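Local coordinates for protein aminopeptidase N (Francisella tularensis subsp. tularensis, PDB 5DLL) that probably releases N-terminal amino acids from peptides as a zinc-dependent M1-family aminopeptidase, contributing to the breakdown of intracellular peptides, at residues I166-G171 against E224-K229; D251-E256 against V336-E341; D260-V265 against H309-N314; A272-N277 against N281-K286. All blocks are in the same frame, centred on the assembly; numbering follows the deposited sequence.

Contacts 1, 3 and 4 follow one mixed sheet of the catalytic region. Strand 220-227 of contact 1 pairs with strand 261-267 of contact 3, Tyr226 N lying 2.7 Å from Ile264 O. Strand 261-267 pairs in turn with strand 280-284 of contact 4, where Val265 O and Phe283 N are 3.0 Å apart. Contact 3 reaches from this sheet to the helix that holds zinc. Contact 4 brings the side chain of Glu276 to about 4 Å from the metal. Contact 2 lies beside that helix, the Arg338 side chain about 10 Å from zinc, and Asp339 OD1 receives a hydrogen bond from the zinc ligand His309. Contact 1 leads outward to an N-terminal sheet.

Contact 1: residues I166-G171 against E224-K229; sequences IILSNG and EIYAFK
Tyr226 holds CG anti to its carbonyl carbon (chi1 -72°), which swings the ring out toward strand 166-169. From that strand Leu168 reaches back with an extended chi2 (-179°) that puts CD1 over the ring. Ile166, whose CG2 stands anti to the backbone N, lays that methyl over the same face. The two CH-pi contacts share the ring: Leu168 CD1 is 4.0 Å from the Tyr226 centroid, and Ile166 CG2 is 4.3 Å from it. Closest in are Leu168 CD1 to Tyr226 CD2, at 3.6 Å, and Ile166 CD1 to Tyr226 CE1, at 3.8 Å. At the far end of the ring, Tyr226 OH donates to Glu224 OE1 over 2.9 Å, arriving from above the carboxylate plane. Strand 166-169 borders the N-terminal four-stranded sheet, and Leu168 also touches Met263 and Val265 of the catalytic sheet. The join between the two sheets is therefore apolar here, with the phenol oxygen satisfied by its own strand.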
loop_
_atom_site.group_PDB
_atom_site.type_symbol
_atom_site.label_atom_id
_atom_site.label_comp_id
_atom_site.label_asym_id
_atom_site.label_seq_id
_atom_site.Cartn_x
_atom_site.Cartn_y
_atom_site.Cartn_z
ATOM N N ILE A 166 16.445 -22.637 -15.836
ATOM C CA ILE A 166 15.090 -22.309 -15.420
ATOM C C ILE A 166 14.486 -21.398 -16.474
ATOM O O ILE A 166 14.965 -20.284 -16.675
ATOM C CB ILE A 166 15.083 -21.612 -14.039
ATOM C CG1 ILE A 166 15.670 -22.544 -12.964
ATOM C CG2 ILE A 166 13.681 -21.147 -13.661
ATOM C CD1 ILE A 166 14.980 -23.889 -12.833
ATOM N N ILE A 167 13.448 -21.884 -17.153
ATOM C CA ILE A 167 12.771 -21.118 -18.205
ATOM C C ILE A 167 11.259 -21.133 -17.971
ATOM O O ILE A 167 10.588 -22.134 -18.221
ATOM C CB ILE A 167 13.132 -21.625 -19.626
ATOM C CG1 ILE A 167 13.118 -23.157 -19.709
ATOM C CG2 ILE A 167 14.514 -21.120 -20.031
ATOM C CD1 ILE A 167 13.295 -23.687 -21.116
ATOM N N LEU A 168 10.734 -20.008 -17.481
ATOM C CA LEU A 168 9.370 -19.940 -16.970
ATOM C C LEU A 168 8.500 -18.957 -17.739
ATOM O O LEU A 168 8.996 -18.002 -18.334
ATOM C CB LEU A 168 9.384 -19.523 -15.499
ATOM C CG LEU A 168 10.402 -20.201 -14.582
ATOM C CD1 LEU A 168 10.241 -19.665 -13.169
ATOM C CD2 LEU A 168 10.259 -21.716 -14.612
ATOM N N SER A 169 7.194 -19.212 -17.709
ATOM C CA SER A 169 6.186 -18.284 -18.209
ATOM C C SER A 169 4.844 -18.647 -17.580
ATOM O O SER A 169 4.797 -19.464 -16.665
ATOM C CB SER A 169 6.105 -18.316 -19.738
ATOM O OG SER A 169 5.268 -17.271 -20.215
ATOM N N ASN A 170 3.758 -18.059 -18.074
ATOM C CA ASN A 170 2.443 -18.210 -17.435
ATOM C C ASN A 170 1.795 -19.576 -17.678
ATOM O O ASN A 170 1.833 -20.103 -18.795
ATOM C CB ASN A 170 1.471 -17.119 -17.900
ATOM C CG ASN A 170 2.114 -15.760 -17.978
ATOM O OD1 ASN A 170 2.695 -15.402 -18.997
ATOM N ND2 ASN A 170 2.011 -14.993 -16.907
ATOM N N GLY A 171 1.184 -20.120 -16.624
ATOM C CA GLY A 171 0.412 -21.356 -16.704
ATOM C C GLY A 171 1.205 -22.598 -16.342
ATOM O O GLY A 171 2.095 -22.562 -15.488
ATOM N N GLU A 224 6.143 -22.887 -6.267
ATOM C CA GLU A 224 7.550 -22.773 -6.639
ATOM C C GLU A 224 8.064 -21.346 -6.486
ATOM O O GLU A 224 7.759 -20.481 -7.302
ATOM C CB GLU A 224 7.752 -23.242 -8.085
ATOM C CG GLU A 224 7.183 -24.622 -8.392
ATOM C CD GLU A 224 7.526 -25.121 -9.785
ATOM O OE1 GLU A 224 7.859 -24.294 -10.665
ATOM O OE2 GLU A 224 7.455 -26.350 -9.996
ATOM N N ILE A 225 8.841 -21.104 -5.434
ATOM C CA ILE A 225 9.552 -19.836 -5.280
ATOM C C ILE A 225 10.957 -19.991 -5.859
ATOM O O ILE A 225 11.668 -20.934 -5.512
ATOM C CB ILE A 225 9.635 -19.395 -3.803
ATOM C CG1 ILE A 225 8.233 -19.094 -3.266
ATOM C CG2 ILE A 225 10.526 -18.165 -3.657
ATOM C CD1 ILE A 225 8.192 -18.728 -1.797
ATOM N N TYR A 226 11.336 -19.065 -6.740
ATOM C CA TYR A 226 12.645 -19.066 -7.390
ATOM C C TYR A 226 13.440 -17.817 -7.013
ATOM O O TYR A 226 12.924 -16.699 -7.069
ATOM C CB TYR A 226 12.484 -19.108 -8.909
ATOM C CG TYR A 226 12.010 -20.436 -9.454
ATOM C CD1 TYR A 226 12.915 -21.457 -9.727
ATOM C CD2 TYR A 226 10.663 -20.666 -9.711
ATOM C CE1 TYR A 226 12.490 -22.676 -10.232
ATOM C CE2 TYR A 226 10.226 -21.882 -10.215
ATOM C CZ TYR A 226 11.143 -22.885 -10.473
ATOM O OH TYR A 226 10.717 -24.098 -10.974
ATOM N N ALA A 227 14.700 -18.016 -6.638
ATOM C CA ALA A 227 15.609 -16.912 -6.329
ATOM C C ALA A 227 17.056 -17.394 -6.390
ATOM O O ALA A 227 17.314 -18.590 -6.503
ATOM C CB ALA A 227 15.301 -16.336 -4.956
ATOM N N PHE A 228 17.999 -16.462 -6.317
ATOM C CA PHE A 228 19.417 -16.809 -6.352
ATOM C C PHE A 228 19.796 -17.642 -5.128
ATOM O O PHE A 228 19.128 -17.580 -4.096
ATOM C CB PHE A 228 20.289 -15.549 -6.406
ATOM C CG PHE A 228 20.248 -14.831 -7.729
ATOM C CD1 PHE A 228 20.824 -15.397 -8.860
ATOM C CD2 PHE A 228 19.656 -13.576 -7.839
ATOM C CE1 PHE A 228 20.798 -14.735 -10.075
ATOM C CE2 PHE A 228 19.628 -12.911 -9.052
ATOM C CZ PHE A 228 20.198 -13.489 -10.172
ATOM N N LYS A 229 20.872 -18.412 -5.257
ATOM C CA LYS A 229 21.376 -19.267 -4.181
ATOM C C LYS A 229 21.462 -18.542 -2.831
ATOM O O LYS A 229 21.085 -19.097 -1.800
ATOM C CB LYS A 229 22.755 -19.826 -4.578
ATOM C CG LYS A 229 23.476 -20.649 -3.515
ATOM C CD LYS A 229 22.664 -21.850 -3.059
ATOM C CE LYS A 229 23.474 -22.726 -2.115
ATOM N NZ LYS A 229 22.654 -23.827 -1.536
#

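Contact 2: residues D251-E256 against V336-E341; sequences DRFGLE and VFRDQE
Arg252 and Glu341 meet on the more open side of this contact, whereas Phe253, Leu255 and Arg338 pack in its buried part. The Arg252 chain runs extended and brings NH1 and NH2 end-on to a single oxygen: NH1 donates to Glu341 OE1 at 2.7 Å (148° at the hydrogen), meeting the anti lone pair of that oxygen, and NH2 reaches the same OE1 at 3.0 Å from above the carboxylate plane. OE1 lies in the guanidinium plane, but the carboxylate itself is turned almost perpendicular (87°). Both groups belong to a wider ion network, Arg252 also pairing with Asp345 and Glu409, and Glu341 with Arg349 and Arg401. In the buried part, a bend at chi3 (70°) carries the Arg338 head across the Phe253 ring. NE sits over the ring centre and CZ is 4.9 Å from the centroid, nearly on its normal, a cation-pi contact. Leu255 CD1 comes within 3.4 Å of Arg338 NH2, whose charge is paired with Asp249. Helix 236-253 is thereby packed against helix 328-346, which bears the zinc ligand Glu332, the glutamate-bearing second helix of thermolysin-like M1 catalytic domains.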
loop_
_atom_site.group_PDB
_atom_site.type_symbol
_atom_site.label_atom_id
_atom_site.label_comp_id
_atom_site.label_asym_id
_atom_site.label_seq_id
_atom_site.Cartn_x
_atom_site.Cartn_y
_atom_site.Cartn_z
ATOM N N ASP A 251 -11.623 -20.150 1.878
ATOM C CA ASP A 251 -12.502 -20.091 3.045
ATOM C C ASP A 251 -13.472 -18.912 2.974
ATOM O O ASP A 251 -14.677 -19.104 3.036
ATOM C CB ASP A 251 -11.688 -20.026 4.348
ATOM C CG ASP A 251 -11.026 -21.364 4.708
ATOM O OD1 ASP A 251 -11.380 -22.413 4.124
ATOM O OD2 ASP A 251 -10.145 -21.362 5.596
ATOM N N ARG A 252 -12.952 -17.700 2.822
ATOM C CA ARG A 252 -13.797 -16.513 2.894
ATOM C C ARG A 252 -14.486 -16.129 1.579
ATOM O O ARG A 252 -15.638 -15.693 1.593
ATOM C CB ARG A 252 -13.006 -15.319 3.421
ATOM C CG ARG A 252 -13.877 -14.088 3.558
ATOM C CD ARG A 252 -13.375 -13.092 4.583
ATOM N NE ARG A 252 -14.185 -11.879 4.503
ATOM C CZ ARG A 252 -13.874 -10.709 5.049
ATOM N NH1 ARG A 252 -12.754 -10.562 5.752
ATOM N NH2 ARG A 252 -14.698 -9.678 4.891
ATOM N N PHE A 253 -13.790 -16.269 0.454
ATOM C CA PHE A 253 -14.315 -15.788 -0.832
ATOM C C PHE A 253 -14.848 -16.881 -1.766
ATOM O O PHE A 253 -15.553 -16.580 -2.732
ATOM C CB PHE A 253 -13.258 -14.933 -1.546
ATOM C CG PHE A 253 -13.302 -13.480 -1.161
ATOM C CD1 PHE A 253 -12.624 -13.020 -0.039
ATOM C CD2 PHE A 253 -14.035 -12.571 -1.914
ATOM C CE1 PHE A 253 -12.675 -11.681 0.321
ATOM C CE2 PHE A 253 -14.089 -11.231 -1.559
ATOM C CZ PHE A 253 -13.409 -10.785 -0.439
ATOM N N GLY A 254 -14.530 -18.138 -1.473
ATOM C CA GLY A 254 -14.931 -19.248 -2.329
ATOM C C GLY A 254 -14.157 -19.262 -3.636
ATOM O O GLY A 254 -14.673 -19.702 -4.666
ATOM N N LEU A 255 -12.914 -18.782 -3.590
ATOM C CA LEU A 255 -12.071 -18.672 -4.777
ATOM C C LEU A 255 -10.914 -19.660 -4.720
ATOM O O LEU A 255 -9.994 -19.529 -3.902
ATOM C CB LEU A 255 -11.544 -17.244 -4.933
ATOM C CG LEU A 255 -12.645 -16.200 -5.150
ATOM C CD1 LEU A 255 -12.080 -14.788 -5.098
ATOM C CD2 LEU A 255 -13.388 -16.447 -6.457
ATOM N N GLU A 256 -10.985 -20.646 -5.609
ATOM C CA GLU A 256 -9.969 -21.673 -5.756
ATOM C C GLU A 256 -8.984 -21.292 -6.874
ATOM O O GLU A 256 -9.379 -20.746 -7.913
ATOM C CB GLU A 256 -10.663 -22.999 -6.084
ATOM C CG GLU A 256 -9.828 -24.243 -5.838
ATOM C CD GLU A 256 -10.559 -25.518 -6.217
ATOM O OE1 GLU A 256 -11.807 -25.550 -6.125
ATOM O OE2 GLU A 256 -9.880 -26.494 -6.605
ATOM N N VAL A 336 -6.987 -4.448 -3.037
ATOM C CA VAL A 336 -6.464 -3.789 -1.836
ATOM C C VAL A 336 -7.410 -4.055 -0.671
ATOM O O VAL A 336 -6.976 -4.406 0.432
ATOM C CB VAL A 336 -6.292 -2.263 -2.038
ATOM C CG1 VAL A 336 -6.091 -1.545 -0.709
ATOM C CG2 VAL A 336 -5.113 -1.966 -2.962
ATOM N N PHE A 337 -8.705 -3.883 -0.918
ATOM C CA PHE A 337 -9.721 -4.203 0.076
ATOM C C PHE A 337 -9.552 -5.642 0.551
ATOM O O PHE A 337 -9.620 -5.927 1.744
ATOM C CB PHE A 337 -11.123 -3.999 -0.501
ATOM C CG PHE A 337 -12.217 -4.552 0.364
ATOM C CD1 PHE A 337 -12.669 -3.843 1.461
ATOM C CD2 PHE A 337 -12.789 -5.785 0.081
ATOM C CE1 PHE A 337 -13.671 -4.353 2.264
ATOM C CE2 PHE A 337 -13.798 -6.300 0.876
ATOM C CZ PHE A 337 -14.240 -5.583 1.970
ATOM N N ARG A 338 -9.310 -6.542 -0.390
ATOM C CA ARG A 338 -9.111 -7.943 -0.059
ATOM C C ARG A 338 -7.845 -8.176 0.766
ATOM O O ARG A 338 -7.892 -8.890 1.761
ATOM C CB ARG A 338 -9.087 -8.785 -1.325
ATOM C CG ARG A 338 -10.413 -8.785 -2.065
ATOM C CD ARG A 338 -10.277 -9.517 -3.382
ATOM N NE ARG A 338 -10.092 -10.945 -3.145
ATOM C CZ ARG A 338 -9.656 -11.816 -4.047
ATOM N NH1 ARG A 338 -9.334 -11.425 -5.270
ATOM N NH2 ARG A 338 -9.536 -13.086 -3.719
ATOM N N ASP A 339 -6.730 -7.567 0.369
ATOM C CA ASP A 339 -5.471 -7.727 1.114
ATOM C C ASP A 339 -5.569 -7.177 2.542
ATOM O O ASP A 339 -4.968 -7.732 3.461
ATOM C CB ASP A 339 -4.259 -7.128 0.353
ATOM C CG ASP A 339 -3.857 -5.719 0.837
ATOM O OD1 ASP A 339 -3.843 -4.790 0.003
ATOM O OD2 ASP A 339 -3.519 -5.542 2.031
ATOM N N GLN A 340 -6.316 -6.093 2.733
ATOM C CA GLN A 340 -6.450 -5.514 4.072
ATOM C C GLN A 340 -7.447 -6.300 4.931
ATOM O O GLN A 340 -7.350 -6.295 6.156
ATOM C CB GLN A 340 -6.761 -4.011 4.015
ATOM C CG GLN A 340 -8.058 -3.606 3.344
ATOM C CD GLN A 340 -8.120 -2.112 3.045
ATOM O OE1 GLN A 340 -7.089 -1.460 2.853
ATOM N NE2 GLN A 340 -9.336 -1.562 2.989
ATOM N N GLU A 341 -8.379 -6.996 4.282
ATOM C CA GLU A 341 -9.260 -7.961 4.961
ATOM C C GLU A 341 -8.537 -9.250 5.332
ATOM O O GLU A 341 -8.824 -9.857 6.363
ATOM C CB GLU A 341 -10.454 -8.315 4.072
ATOM C CG GLU A 341 -11.498 -7.219 3.972
ATOM C CD GLU A 341 -12.187 -6.959 5.292
ATOM O OE1 GLU A 341 -12.529 -7.930 6.001
ATOM O OE2 GLU A 341 -12.386 -5.775 5.627
#

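Contact 3: residues D260-V265 against H309-N314; sequences DTFMIV and HEYFHN. With ZN (zinc ion), chain B.
The zinc-binding HExxH helix is backed against the catalytic sheet here, through Tyr311 on the helix and Phe262 on strand 261-267. Tyr311 sits between the metal-binding histidines in sequence and takes no part in coordination. With CG anti to the backbone N (chi1 174°), its ring extends toward the strand and turns an edge to the face of Phe262. This is an offset edge-to-face pair with centroids 5.8 Å apart and planes at 76°. Tyr311 CD1 lies 3.9 Å from Phe262 CE1, which is itself near the plane of the tyrosine ring. Tyr257 adds a further edge-to-face partner for Phe262, and Met246 of helix 236-253 packs on Tyr311. One helical turn apart, His309 NE2 and His313 NE2 both bind zinc, the first at 2.2 Å; Glu332 is the third protein ligand. His309 is oriented from behind by a hydrogen bond from ND1 to Asp339. The two histidines of an HExxH motif and a glutamate from a later helix make the zinc site of the gluzincin peptidases.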
loop_
_atom_site.group_PDB
_atom_site.type_symbol
_atom_site.label_atom_id
_atom_site.label_comp_id
_atom_site.label_asym_id
_atom_site.label_seq_id
_atom_site.Cartn_x
_atom_site.Cartn_y
_atom_site.Cartn_z
ATOM N N ASP A 260 -2.433 -25.691 -12.323
ATOM C CA ASP A 260 -1.766 -26.793 -11.616
ATOM C C ASP A 260 -0.437 -26.384 -11.002
ATOM O O ASP A 260 0.160 -27.168 -10.264
ATOM C CB ASP A 260 -1.513 -27.975 -12.556
ATOM C CG ASP A 260 -2.772 -28.469 -13.229
ATOM O OD1 ASP A 260 -3.874 -28.224 -12.687
ATOM O OD2 ASP A 260 -2.654 -29.097 -14.304
ATOM N N THR A 261 0.045 -25.185 -11.333
ATOM C CA THR A 261 1.292 -24.671 -10.759
ATOM C C THR A 261 1.226 -23.159 -10.527
ATOM O O THR A 261 0.529 -22.446 -11.234
ATOM C CB THR A 261 2.533 -25.056 -11.611
ATOM O OG1 THR A 261 3.670 -24.282 -11.205
ATOM C CG2 THR A 261 2.288 -24.839 -13.082
ATOM N N PHE A 262 1.946 -22.697 -9.512
ATOM C CA PHE A 262 1.967 -21.290 -9.133
ATOM C C PHE A 262 3.390 -20.940 -8.743
ATOM O O PHE A 262 3.960 -21.556 -7.840
ATOM C CB PHE A 262 1.028 -21.042 -7.954
ATOM C CG PHE A 262 1.085 -19.643 -7.408
ATOM C CD1 PHE A 262 0.322 -18.632 -7.972
ATOM C CD2 PHE A 262 1.896 -19.340 -6.320
ATOM C CE1 PHE A 262 0.373 -17.337 -7.470
ATOM C CE2 PHE A 262 1.951 -18.051 -5.813
ATOM C CZ PHE A 262 1.187 -17.046 -6.389
ATOM N N MET A 263 3.957 -19.948 -9.422
ATOM C CA MET A 263 5.370 -19.631 -9.290
ATOM C C MET A 263 5.569 -18.224 -8.758
ATOM O O MET A 263 4.754 -17.334 -9.004
ATOM C CB MET A 263 6.062 -19.770 -10.644
ATOM C CG MET A 263 6.135 -21.198 -11.157
ATOM S SD MET A 263 6.581 -21.278 -12.899
ATOM C CE MET A 263 5.033 -20.823 -13.681
ATOM N N ILE A 264 6.651 -18.044 -8.011
ATOM C CA ILE A 264 7.121 -16.726 -7.597
ATOM C C ILE A 264 8.591 -16.629 -7.970
ATOM O O ILE A 264 9.324 -17.613 -7.868
ATOM C CB ILE A 264 6.962 -16.493 -6.080
ATOM C CG1 ILE A 264 5.481 -16.372 -5.713
ATOM C CG2 ILE A 264 7.721 -15.244 -5.637
ATOM C CD1 ILE A 264 5.221 -16.256 -4.225
ATOM N N VAL A 265 9.009 -15.448 -8.418
ATOM C CA VAL A 265 10.408 -15.189 -8.733
ATOM C C VAL A 265 10.846 -13.910 -8.028
ATOM O O VAL A 265 10.239 -12.854 -8.213
ATOM C CB VAL A 265 10.638 -15.069 -10.252
ATOM C CG1 VAL A 265 12.116 -14.844 -10.554
ATOM C CG2 VAL A 265 10.118 -16.314 -10.968
ATOM N N HIS A 309 -1.642 -9.841 -1.429
ATOM C CA HIS A 309 -2.194 -8.899 -2.394
ATOM C C HIS A 309 -2.043 -9.381 -3.831
ATOM O O HIS A 309 -2.988 -9.329 -4.614
ATOM C CB HIS A 309 -1.516 -7.539 -2.233
ATOM C CG HIS A 309 -1.916 -6.538 -3.271
ATOM N ND1 HIS A 309 -2.792 -5.507 -3.012
ATOM C CD2 HIS A 309 -1.557 -6.409 -4.568
ATOM C CE1 HIS A 309 -2.954 -4.785 -4.107
ATOM N NE2 HIS A 309 -2.218 -5.314 -5.067
ATOM N N GLU A 310 -0.848 -9.843 -4.178
ATOM C CA GLU A 310 -0.581 -10.265 -5.546
ATOM C C GLU A 310 -1.322 -11.560 -5.882
ATOM O O GLU A 310 -1.791 -11.718 -7.012
ATOM C CB GLU A 310 0.928 -10.411 -5.802
ATOM C CG GLU A 310 1.761 -9.147 -5.563
ATOM C CD GLU A 310 1.287 -7.919 -6.339
ATOM O OE1 GLU A 310 0.763 -8.066 -7.462
ATOM O OE2 GLU A 310 1.450 -6.789 -5.822
ATOM N N TYR A 311 -1.444 -12.479 -4.917
ATOM C CA TYR A 311 -2.212 -13.710 -5.146
ATOM C C TYR A 311 -3.695 -13.398 -5.407
ATOM O O TYR A 311 -4.340 -14.046 -6.241
ATOM C CB TYR A 311 -2.074 -14.715 -3.983
ATOM C CG TYR A 311 -2.990 -15.921 -4.151
ATOM C CD1 TYR A 311 -2.649 -16.965 -5.008
ATOM C CD2 TYR A 311 -4.224 -15.987 -3.494
ATOM C CE1 TYR A 311 -3.497 -18.052 -5.191
ATOM C CE2 TYR A 311 -5.077 -17.067 -3.674
ATOM C CZ TYR A 311 -4.711 -18.097 -4.522
ATOM O OH TYR A 311 -5.548 -19.174 -4.703
ATOM N N PHE A 312 -4.224 -12.400 -4.707
ATOM C CA PHE A 312 -5.641 -12.050 -4.817
ATOM C C PHE A 312 -5.986 -11.467 -6.186
ATOM O O PHE A 312 -7.109 -11.634 -6.656
ATOM C CB PHE A 312 -6.058 -11.117 -3.669
ATOM C CG PHE A 312 -5.761 -11.679 -2.297
ATOM C CD1 PHE A 312 -5.913 -13.041 -2.032
ATOM C CD2 PHE A 312 -5.323 -10.855 -1.272
ATOM C CE1 PHE A 312 -5.626 -13.564 -0.788
ATOM C CE2 PHE A 312 -5.038 -11.374 -0.021
ATOM C CZ PHE A 312 -5.191 -12.729 0.220
ATOM N N HIS A 313 -5.019 -10.832 -6.849
ATOM C CA HIS A 313 -5.218 -10.380 -8.239
ATOM C C HIS A 313 -5.600 -11.512 -9.188
ATOM O O HIS A 313 -6.257 -11.265 -10.198
ATOM C CB HIS A 313 -3.976 -9.679 -8.801
ATOM C CG HIS A 313 -3.881 -8.232 -8.440
ATOM N ND1 HIS A 313 -4.897 -7.336 -8.687
ATOM C CD2 HIS A 313 -2.886 -7.523 -7.860
ATOM C CE1 HIS A 313 -4.536 -6.137 -8.266
ATOM N NE2 HIS A 313 -3.319 -6.224 -7.760
ATOM N N ASN A 314 -5.189 -12.741 -8.875
ATOM C CA ASN A 314 -5.509 -13.896 -9.716
ATOM C C ASN A 314 -6.965 -13.924 -10.167
ATOM O O ASN A 314 -7.251 -14.303 -11.300
ATOM C CB ASN A 314 -5.177 -15.209 -9.009
ATOM C CG ASN A 314 -5.250 -16.399 -9.943
ATOM O OD1 ASN A 314 -4.589 -16.414 -10.971
ATOM N ND2 ASN A 314 -6.059 -17.399 -9.595
HETATM ZN ZN ZN B . -2.036 -4.625 -7.104
#

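Contact 4: residues A272-N277 against N281-K286; sequences AGAMEN and NIFNTK
Ala274 and Phe283 face each other on one side of a beta hairpin, while Met275 and Ile282 form the next pair on the other side. In the first, a non-hydrogen-bonded antiparallel pair, Ala274 CB meets the phenylalanine ring obliquely, 3.4 Å from Phe283 CD2; both side chains turn to helix 297-312, where they touch Glu310. Met275 and Ile282 are the hydrogen-bonded pair, with Met275 N donating to Ile282 O at 2.8 Å and Ile282 N to Met275 O at 3.2 Å. The methionine chain then bends off toward Gln131, and it is Asn277 that crosses Ile282 at a slant, OD1 3.8 Å from CG1. A third, nearly straight bond (175°) runs from Asn284 N to Gly273 O over 2.8 Å. Residues 273-277 spell GAMEN, the signature that lines the pocket for the substrate's amino terminus in relatives of the M1 family. Glu276 follows the paired strand; the first bond of its side chain heads away from strand 280-284, and the carboxylate lies in the zinc site, where OE2 makes a salt bridge with Lys331. Backbone bonds thus fix the ladder, leaving the glutamate's polar end to the site.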
loop_
_atom_site.group_PDB
_atom_site.type_symbol
_atom_site.label_atom_id
_atom_site.label_comp_id
_atom_site.label_asym_id
_atom_site.label_seq_id
_atom_site.Cartn_x
_atom_site.Cartn_y
_atom_site.Cartn_z
ATOM N N ALA A 272 9.014 -2.556 -10.161
ATOM C CA ALA A 272 7.602 -2.508 -9.764
ATOM C C ALA A 272 7.376 -2.832 -8.282
ATOM O O ALA A 272 6.339 -2.473 -7.724
ATOM C CB ALA A 272 6.764 -3.429 -10.642
ATOM N N GLY A 273 8.341 -3.509 -7.654
ATOM C CA GLY A 273 8.243 -3.899 -6.246
ATOM C C GLY A 273 7.592 -5.262 -6.148
ATOM O O GLY A 273 8.159 -6.198 -5.579
ATOM N N ALA A 274 6.391 -5.361 -6.714
ATOM C CA ALA A 274 5.695 -6.629 -6.867
ATOM C C ALA A 274 4.775 -6.550 -8.080
ATOM O O ALA A 274 4.253 -5.480 -8.393
ATOM C CB ALA A 274 4.898 -6.941 -5.611
ATOM N N MET A 275 4.581 -7.672 -8.771
ATOM C CA MET A 275 3.716 -7.681 -9.951
ATOM C C MET A 275 2.909 -8.968 -10.043
ATOM O O MET A 275 3.441 -10.054 -9.835
ATOM C CB MET A 275 4.535 -7.466 -11.233
ATOM C CG MET A 275 3.704 -7.436 -12.516
ATOM S SD MET A 275 2.523 -6.067 -12.621
ATOM C CE MET A 275 1.208 -6.803 -13.598
ATOM N N GLU A 276 1.633 -8.827 -10.402
ATOM C CA GLU A 276 0.671 -9.922 -10.320
ATOM C C GLU A 276 0.606 -10.803 -11.567
ATOM O O GLU A 276 -0.467 -11.312 -11.904
ATOM C CB GLU A 276 -0.735 -9.368 -10.033
ATOM C CG GLU A 276 -1.415 -8.661 -11.202
ATOM C CD GLU A 276 -1.456 -7.153 -11.083
ATOM O OE1 GLU A 276 -0.631 -6.574 -10.337
ATOM O OE2 GLU A 276 -2.328 -6.554 -11.760
ATOM N N ASN A 277 1.731 -11.009 -12.245
ATOM C CA ASN A 277 1.699 -11.741 -13.512
ATOM C C ASN A 277 1.061 -13.108 -13.287
ATOM O O ASN A 277 1.400 -13.797 -12.327
ATOM C CB ASN A 277 3.097 -11.892 -14.123
ATOM C CG ASN A 277 3.817 -10.569 -14.276
ATOM O OD1 ASN A 277 4.904 -10.385 -13.734
ATOM N ND2 ASN A 277 3.217 -9.644 -15.016
ATOM N N ASN A 281 4.127 -14.568 -10.276
ATOM C CA ASN A 281 4.302 -13.282 -9.636
ATOM C C ASN A 281 5.791 -13.008 -9.528
ATOM O O ASN A 281 6.592 -13.938 -9.408
ATOM C CB ASN A 281 3.634 -13.272 -8.262
ATOM C CG ASN A 281 2.121 -13.414 -8.342
ATOM O OD1 ASN A 281 1.536 -13.466 -9.429
ATOM N ND2 ASN A 281 1.476 -13.468 -7.183
ATOM N N ILE A 282 6.159 -11.736 -9.614
ATOM C CA ILE A 282 7.555 -11.328 -9.543
ATOM C C ILE A 282 7.648 -10.246 -8.487
ATOM O O ILE A 282 6.804 -9.349 -8.431
ATOM C CB ILE A 282 8.079 -10.817 -10.906
ATOM C CG1 ILE A 282 7.888 -11.893 -11.985
ATOM C CG2 ILE A 282 9.557 -10.437 -10.819
ATOM C CD1 ILE A 282 8.529 -11.568 -13.321
ATOM N N PHE A 283 8.670 -10.352 -7.645
ATOM C CA PHE A 283 8.845 -9.444 -6.519
ATOM C C PHE A 283 10.284 -8.981 -6.441
ATOM O O PHE A 283 11.195 -9.682 -6.881
ATOM C CB PHE A 283 8.527 -10.141 -5.190
ATOM C CG PHE A 283 7.107 -10.612 -5.055
ATOM C CD1 PHE A 283 6.724 -11.848 -5.560
ATOM C CD2 PHE A 283 6.162 -9.844 -4.385
ATOM C CE1 PHE A 283 5.417 -12.298 -5.423
ATOM C CE2 PHE A 283 4.855 -10.291 -4.245
ATOM C CZ PHE A 283 4.480 -11.517 -4.769
ATOM N N ASN A 284 10.466 -7.798 -5.865
ATOM C CA ASN A 284 11.759 -7.367 -5.364
ATOM C C ASN A 284 12.095 -8.289 -4.203
ATOM O O ASN A 284 11.205 -8.620 -3.412
ATOM C CB ASN A 284 11.660 -5.920 -4.875
ATOM C CG ASN A 284 13.003 -5.225 -4.800
ATOM O OD1 ASN A 284 14.011 -5.808 -4.401
ATOM N ND2 ASN A 284 13.015 -3.958 -5.179
ATOM N N THR A 285 13.353 -8.717 -4.091
ATOM C CA THR A 285 13.744 -9.629 -3.004
ATOM C C THR A 285 13.509 -9.037 -1.615
ATOM O O THR A 285 13.149 -9.763 -0.694
ATOM C CB THR A 285 15.217 -10.082 -3.094
ATOM O OG1 THR A 285 16.057 -8.971 -3.428
ATOM C CG2 THR A 285 15.379 -11.173 -4.135
ATOM N N LYS A 286 13.696 -7.729 -1.465
ATOM C CA LYS A 286 13.563 -7.092 -0.153
ATOM C C LYS A 286 12.142 -7.139 0.411
ATOM O O LYS A 286 11.964 -7.010 1.622
ATOM C CB LYS A 286 14.076 -5.643 -0.176
ATOM C CG LYS A 286 13.234 -4.662 -0.976
ATOM C CD LYS A 286 13.610 -3.224 -0.646
ATOM C CE LYS A 286 12.915 -2.244 -1.577
ATOM N NZ LYS A 286 12.924 -0.850 -1.056
#